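Local coordinates for fructose-bisphosphate aldolase (Slackia heliotrinireducens, PDB 4MOZ), which is an aldolase of the DeoC/LacD family, built on a closed barrel of eight parallel strands, at residues M38-N50 against Y99-K111. Residues are numbered along the deposited sequence; the frame is centred on the assembly and turned at random.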
loop_
_atom_site.group_PDB
_atom_site.type_symbol
_atom_site.label_atom_id
_atom_site.label_comp_id
_atom_site.label_asym_id
_atom_site.label_seq_id
_atom_site.Cartn_x
_atom_site.Cartn_y
_atom_site.Cartn_z
HETATM N N MSE C 38 -3.593 34.926 -11.623
HETATM C CA MSE C 38 -2.199 35.152 -11.995
HETATM C C MSE C 38 -1.349 34.309 -11.054
HETATM O O MSE C 38 -1.199 34.644 -9.878
HETATM C CB MSE C 38 -1.836 36.639 -11.890
HETATM C CG MSE C 38 -0.492 37.018 -12.508
HETATM SE SE MSE C 38 1.053 36.263 -11.561
HETATM C CE MSE C 38 2.478 37.289 -12.427
ATOM N N LEU C 39 -0.812 33.207 -11.573
ATOM C CA LEU C 39 -0.035 32.266 -10.769
ATOM C C LEU C 39 1.463 32.391 -11.038
ATOM O O LEU C 39 1.919 32.239 -12.176
ATOM C CB LEU C 39 -0.515 30.824 -11.011
ATOM C CG LEU C 39 0.131 29.703 -10.182
ATOM C CD1 LEU C 39 -0.877 28.614 -9.848
ATOM C CD2 LEU C 39 1.361 29.106 -10.864
ATOM N N PHE C 40 2.218 32.668 -9.981
ATOM C CA PHE C 40 3.673 32.697 -10.050
ATOM C C PHE C 40 4.207 31.333 -9.600
ATOM O O PHE C 40 4.154 30.983 -8.412
ATOM C CB PHE C 40 4.212 33.857 -9.201
ATOM C CG PHE C 40 5.718 33.956 -9.151
ATOM C CD1 PHE C 40 6.505 33.648 -10.262
ATOM C CD2 PHE C 40 6.348 34.400 -7.989
ATOM C CE1 PHE C 40 7.885 33.751 -10.205
ATOM C CE2 PHE C 40 7.733 34.514 -7.929
ATOM C CZ PHE C 40 8.501 34.187 -9.039
ATOM N N ALA C 41 4.697 30.564 -10.573
ATOM C CA ALA C 41 5.167 29.202 -10.346
ATOM C C ALA C 41 6.615 29.171 -9.852
ATOM O O ALA C 41 7.530 29.650 -10.530
ATOM C CB ALA C 41 5.006 28.370 -11.613
ATOM N N CYS C 42 6.806 28.600 -8.666
ATOM C CA CYS C 42 8.119 28.521 -8.025
ATOM C C CYS C 42 8.438 27.095 -7.574
ATOM O O CYS C 42 9.111 26.890 -6.564
ATOM C CB CYS C 42 8.171 29.466 -6.819
ATOM S SG CYS C 42 7.954 31.213 -7.223
ATOM N N ASP C 43 7.959 26.116 -8.334
ATOM C CA ASP C 43 8.090 24.708 -7.973
ATOM C C ASP C 43 9.172 23.978 -8.778
ATOM O O ASP C 43 9.412 22.788 -8.564
ATOM C CB ASP C 43 6.743 24.002 -8.153
ATOM C CG ASP C 43 6.282 23.975 -9.609
ATOM O OD1 ASP C 43 6.331 25.030 -10.281
ATOM O OD2 ASP C 43 5.861 22.896 -10.080
ATOM N N GLN C 44 9.829 24.693 -9.687
ATOM C CA GLN C 44 10.768 24.071 -10.632
ATOM C C GLN C 44 12.149 23.669 -10.072
ATOM O O GLN C 44 12.937 23.037 -10.781
ATOM C CB GLN C 44 10.909 24.937 -11.891
ATOM C CG GLN C 44 9.632 25.022 -12.725
ATOM C CD GLN C 44 9.687 26.090 -13.809
ATOM O OE1 GLN C 44 10.007 27.250 -13.542
ATOM N NE2 GLN C 44 9.361 25.703 -15.041
ATOM N N LYS C 45 12.441 24.011 -8.814
ATOM C CA LYS C 45 13.687 23.555 -8.179
ATOM C C LYS C 45 13.738 22.030 -8.043
ATOM O O LYS C 45 14.821 21.443 -8.057
ATOM C CB LYS C 45 13.896 24.192 -6.808
ATOM C CG LYS C 45 14.395 25.622 -6.839
ATOM C CD LYS C 45 14.446 26.228 -5.443
ATOM C CE LYS C 45 15.727 25.855 -4.711
ATOM N NZ LYS C 45 16.932 26.409 -5.387
ATOM N N VAL C 46 12.575 21.397 -7.890
ATOM C CA VAL C 46 12.506 19.939 -7.933
ATOM C C VAL C 46 12.345 19.481 -9.382
ATOM O O VAL C 46 13.128 18.659 -9.859
ATOM C CB VAL C 46 11.377 19.347 -7.053
ATOM C CG1 VAL C 46 11.464 17.829 -7.044
ATOM C CG2 VAL C 46 11.458 19.873 -5.627
ATOM N N GLU C 47 11.350 20.037 -10.077
ATOM C CA GLU C 47 10.999 19.614 -11.440
ATOM C C GLU C 47 12.180 19.563 -12.416
ATOM O O GLU C 47 12.365 18.568 -13.117
ATOM C CB GLU C 47 9.873 20.481 -12.015
ATOM C CG GLU C 47 8.555 20.397 -11.254
ATOM C CD GLU C 47 7.950 19.005 -11.250
ATOM O OE1 GLU C 47 7.967 18.335 -12.308
ATOM O OE2 GLU C 47 7.446 18.584 -10.185
ATOM N N HIS C 48 12.969 20.634 -12.467
ATOM C CA HIS C 48 14.096 20.699 -13.395
ATOM C C HIS C 48 15.405 20.821 -12.670
ATOM O O HIS C 48 16.424 21.176 -13.267
ATOM C CB HIS C 48 13.912 21.848 -14.385
ATOM C CG HIS C 48 12.637 21.762 -15.185
ATOM N ND1 HIS C 48 11.779 22.791 -15.290
ATOM C CD2 HIS C 48 12.078 20.709 -15.907
ATOM C CE1 HIS C 48 10.731 22.423 -16.049
ATOM N NE2 HIS C 48 10.915 21.149 -16.425
ATOM N N LEU C 49 15.381 20.514 -11.375
ATOM C CA LEU C 49 16.552 20.641 -10.507
ATOM C C LEU C 49 17.081 22.075 -10.498
ATOM O O LEU C 49 16.307 23.009 -10.276
ATOM C CB LEU C 49 17.633 19.607 -10.866
ATOM C CG LEU C 49 17.272 18.143 -10.576
ATOM C CD1 LEU C 49 18.398 17.209 -10.990
ATOM C CD2 LEU C 49 16.916 17.930 -9.108
ATOM N N ASN C 50 18.374 22.262 -10.739
ATOM C CA ASN C 50 18.942 23.605 -10.752
ATOM C C ASN C 50 19.027 24.187 -12.166
ATOM O O ASN C 50 19.586 25.266 -12.370
ATOM C CB ASN C 50 20.316 23.623 -10.064
ATOM C CG ASN C 50 20.628 24.961 -9.412
ATOM O OD1 ASN C 50 19.746 25.605 -8.839
ATOM N ND2 ASN C 50 21.891 25.387 -9.493
ATOM N N TYR C 99 -0.089 32.059 -0.664
ATOM C CA TYR C 99 0.652 30.834 -0.974
ATOM C C TYR C 99 -0.243 29.700 -1.455
ATOM O O TYR C 99 -1.290 29.418 -0.865
ATOM C CB TYR C 99 1.492 30.374 0.224
ATOM C CG TYR C 99 2.635 31.311 0.552
ATOM C CD1 TYR C 99 3.790 31.338 -0.237
ATOM C CD2 TYR C 99 2.563 32.172 1.651
ATOM C CE1 TYR C 99 4.835 32.198 0.058
ATOM C CE2 TYR C 99 3.604 33.036 1.957
ATOM C CZ TYR C 99 4.737 33.046 1.160
ATOM O OH TYR C 99 5.775 33.903 1.459
ATOM N N LEU C 100 0.187 29.069 -2.545
ATOM C CA LEU C 100 -0.416 27.843 -3.033
ATOM C C LEU C 100 0.619 26.734 -2.863
ATOM O O LEU C 100 1.688 26.769 -3.490
ATOM C CB LEU C 100 -0.798 27.983 -4.503
ATOM C CG LEU C 100 -1.674 26.873 -5.092
ATOM C CD1 LEU C 100 -3.131 27.302 -5.101
ATOM C CD2 LEU C 100 -1.229 26.546 -6.506
ATOM N N VAL C 101 0.309 25.760 -2.010
ATOM C CA VAL C 101 1.241 24.670 -1.725
ATOM C C VAL C 101 1.152 23.572 -2.786
ATOM O O VAL C 101 0.119 22.908 -2.937
ATOM C CB VAL C 101 1.037 24.087 -0.311
ATOM C CG1 VAL C 101 2.036 22.967 -0.044
ATOM C CG2 VAL C 101 1.183 25.185 0.737
ATOM N N LYS C 102 2.244 23.404 -3.525
ATOM C CA LYS C 102 2.335 22.371 -4.544
ATOM C C LYS C 102 2.575 21.021 -3.870
ATOM O O LYS C 102 3.658 20.763 -3.347
ATOM C CB LYS C 102 3.437 22.713 -5.555
ATOM C CG LYS C 102 3.595 21.725 -6.701
ATOM C CD LYS C 102 2.300 21.537 -7.480
ATOM C CE LYS C 102 2.572 21.065 -8.897
ATOM N NZ LYS C 102 3.171 19.701 -8.919
HETATM N N MSE C 103 1.549 20.174 -3.892
HETATM C CA MSE C 103 1.506 18.937 -3.106
HETATM C C MSE C 103 2.405 17.815 -3.620
HETATM O O MSE C 103 2.886 17.002 -2.833
HETATM C CB MSE C 103 0.070 18.417 -3.017
HETATM C CG MSE C 103 -0.879 19.360 -2.326
HETATM SE SE MSE C 103 -0.378 19.717 -0.481
HETATM C CE MSE C 103 -0.727 17.953 0.289
ATOM N N ASN C 104 2.599 17.744 -4.931
ATOM C CA ASN C 104 3.488 16.737 -5.497
ATOM C C ASN C 104 4.634 17.342 -6.300
ATOM O O ASN C 104 4.553 18.490 -6.727
ATOM C CB ASN C 104 2.704 15.681 -6.301
ATOM C CG ASN C 104 2.048 16.231 -7.560
ATOM O OD1 ASN C 104 1.847 17.440 -7.721
ATOM N ND2 ASN C 104 1.689 15.324 -8.461
ATOM N N SER C 105 5.707 16.574 -6.468
ATOM C CA SER C 105 6.852 16.971 -7.281
ATOM C C SER C 105 7.677 15.749 -7.663
ATOM O O SER C 105 7.658 14.742 -6.962
ATOM C CB SER C 105 7.744 17.966 -6.529
ATOM O OG SER C 105 7.141 19.249 -6.454
ATOM N N LYS C 106 8.406 15.855 -8.771
ATOM C CA LYS C 106 9.370 14.840 -9.191
ATOM C C LYS C 106 10.542 15.542 -9.865
ATOM O O LYS C 106 10.433 16.719 -10.215
ATOM C CB LYS C 106 8.722 13.832 -10.147
ATOM C CG LYS C 106 8.338 14.397 -11.506
ATOM C CD LYS C 106 8.153 13.284 -12.529
ATOM C CE LYS C 106 8.017 13.836 -13.939
ATOM N NZ LYS C 106 9.324 14.269 -14.508
ATOM N N THR C 107 11.658 14.837 -10.039
ATOM C CA THR C 107 12.777 15.383 -10.818
ATOM C C THR C 107 12.635 14.978 -12.287
ATOM O O THR C 107 11.819 14.116 -12.621
ATOM C CB THR C 107 14.159 14.947 -10.278
ATOM O OG1 THR C 107 14.427 13.587 -10.650
ATOM C CG2 THR C 107 14.232 15.108 -8.757
ATOM N N ASN C 108 13.421 15.615 -13.153
ATOM C CA ASN C 108 13.432 15.299 -14.580
ATOM C C ASN C 108 14.585 14.372 -14.974
ATOM O O ASN C 108 14.960 14.307 -16.146
ATOM C CB ASN C 108 13.469 16.587 -15.421
ATOM C CG ASN C 108 14.724 17.419 -15.181
ATOM O OD1 ASN C 108 15.392 17.292 -14.152
ATOM N ND2 ASN C 108 15.039 18.294 -16.130
ATOM N N LEU C 109 15.145 13.662 -13.996
ATOM C CA LEU C 109 16.281 12.769 -14.249
ATOM C C LEU C 109 15.881 11.519 -15.028
ATOM O O LEU C 109 16.610 11.075 -15.914
ATOM C CB LEU C 109 16.991 12.394 -12.945
ATOM C CG LEU C 109 17.801 13.512 -12.274
ATOM C CD1 LEU C 109 18.067 13.188 -10.812
ATOM C CD2 LEU C 109 19.106 13.777 -13.012
ATOM N N VAL C 110 14.722 10.958 -14.696
ATOM C CA VAL C 110 14.213 9.800 -15.410
ATOM C C VAL C 110 13.386 10.321 -16.576
ATOM O O VAL C 110 12.350 10.953 -16.371
ATOM C CB VAL C 110 13.358 8.879 -14.498
ATOM C CG1 VAL C 110 12.774 7.712 -15.292
ATOM C CG2 VAL C 110 14.179 8.360 -13.327
ATOM N N LYS C 111 13.852 10.073 -17.794
ATOM C CA LYS C 111 13.129 10.502 -18.991
ATOM C C LYS C 111 12.021 9.512 -19.334
ATOM O O LYS C 111 12.098 8.343 -18.969
ATOM C CB LYS C 111 14.079 10.668 -20.186
ATOM C CG LYS C 111 15.319 11.513 -19.912
ATOM C CD LYS C 111 14.976 12.936 -19.494
ATOM C CE LYS C 111 16.240 13.736 -19.211
ATOM N NZ LYS C 111 15.929 15.113 -18.739
HETATM O O HOH W 1 5.977 20.452 -8.719
HETATM O O HOH W 2 10.086 17.037 -13.683
HETATM O O HOH W 3 17.360 20.148 -15.655
#
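Glu47 and Lys106 carry the one direct hydrogen bond between these segments: Lys106 N donates to Glu47 OE2 at 3.2 Å, nearly straight at 161° but from above the carboxylate plane. Bending the Glu47 chain at chi2 (-62°) folds the carboxylate back to the 99-111 side, although the CA–CB bond sets off away from it. Three waters add further polar links between the segments. One lies 2.8 Å from both Asp43 OD2 and Glu47 OE2, which compete for its protons, and accepts from Lys102 NZ, bridging three groups that do not touch. A second joins Glu47 O and OE1 to Lys106 NZ; a third links His48 O to Asn108 ND2. Lys102 NZ also hydrogen-bonds Asn104 OD1, Asn104 O and Thr144 OG1, which position its amine end.

The backbones come close too: Glu47 CA lies 3.2 Å from Lys106 O, and Thr107 CA 3.4 Å from Val46 O, both as CA-H...O contacts. Around them, Val46 CG1 rests on Ser105 CB at 3.8 Å, while Leu49 puts CD2 against Thr107 CG2 and CD1 against Leu109.

Deeper in the barrel, Leu39 CD1 meets Leu100 CD2 at 3.9 Å. Strand 79-82 runs between strands 37-41 and 99-102, so this TIM-barrel contact crosses the interior and continues through the loops beyond the strands' C-terminal ends, with helix 271-274 flanking His48 and a second subunit packing on Val46.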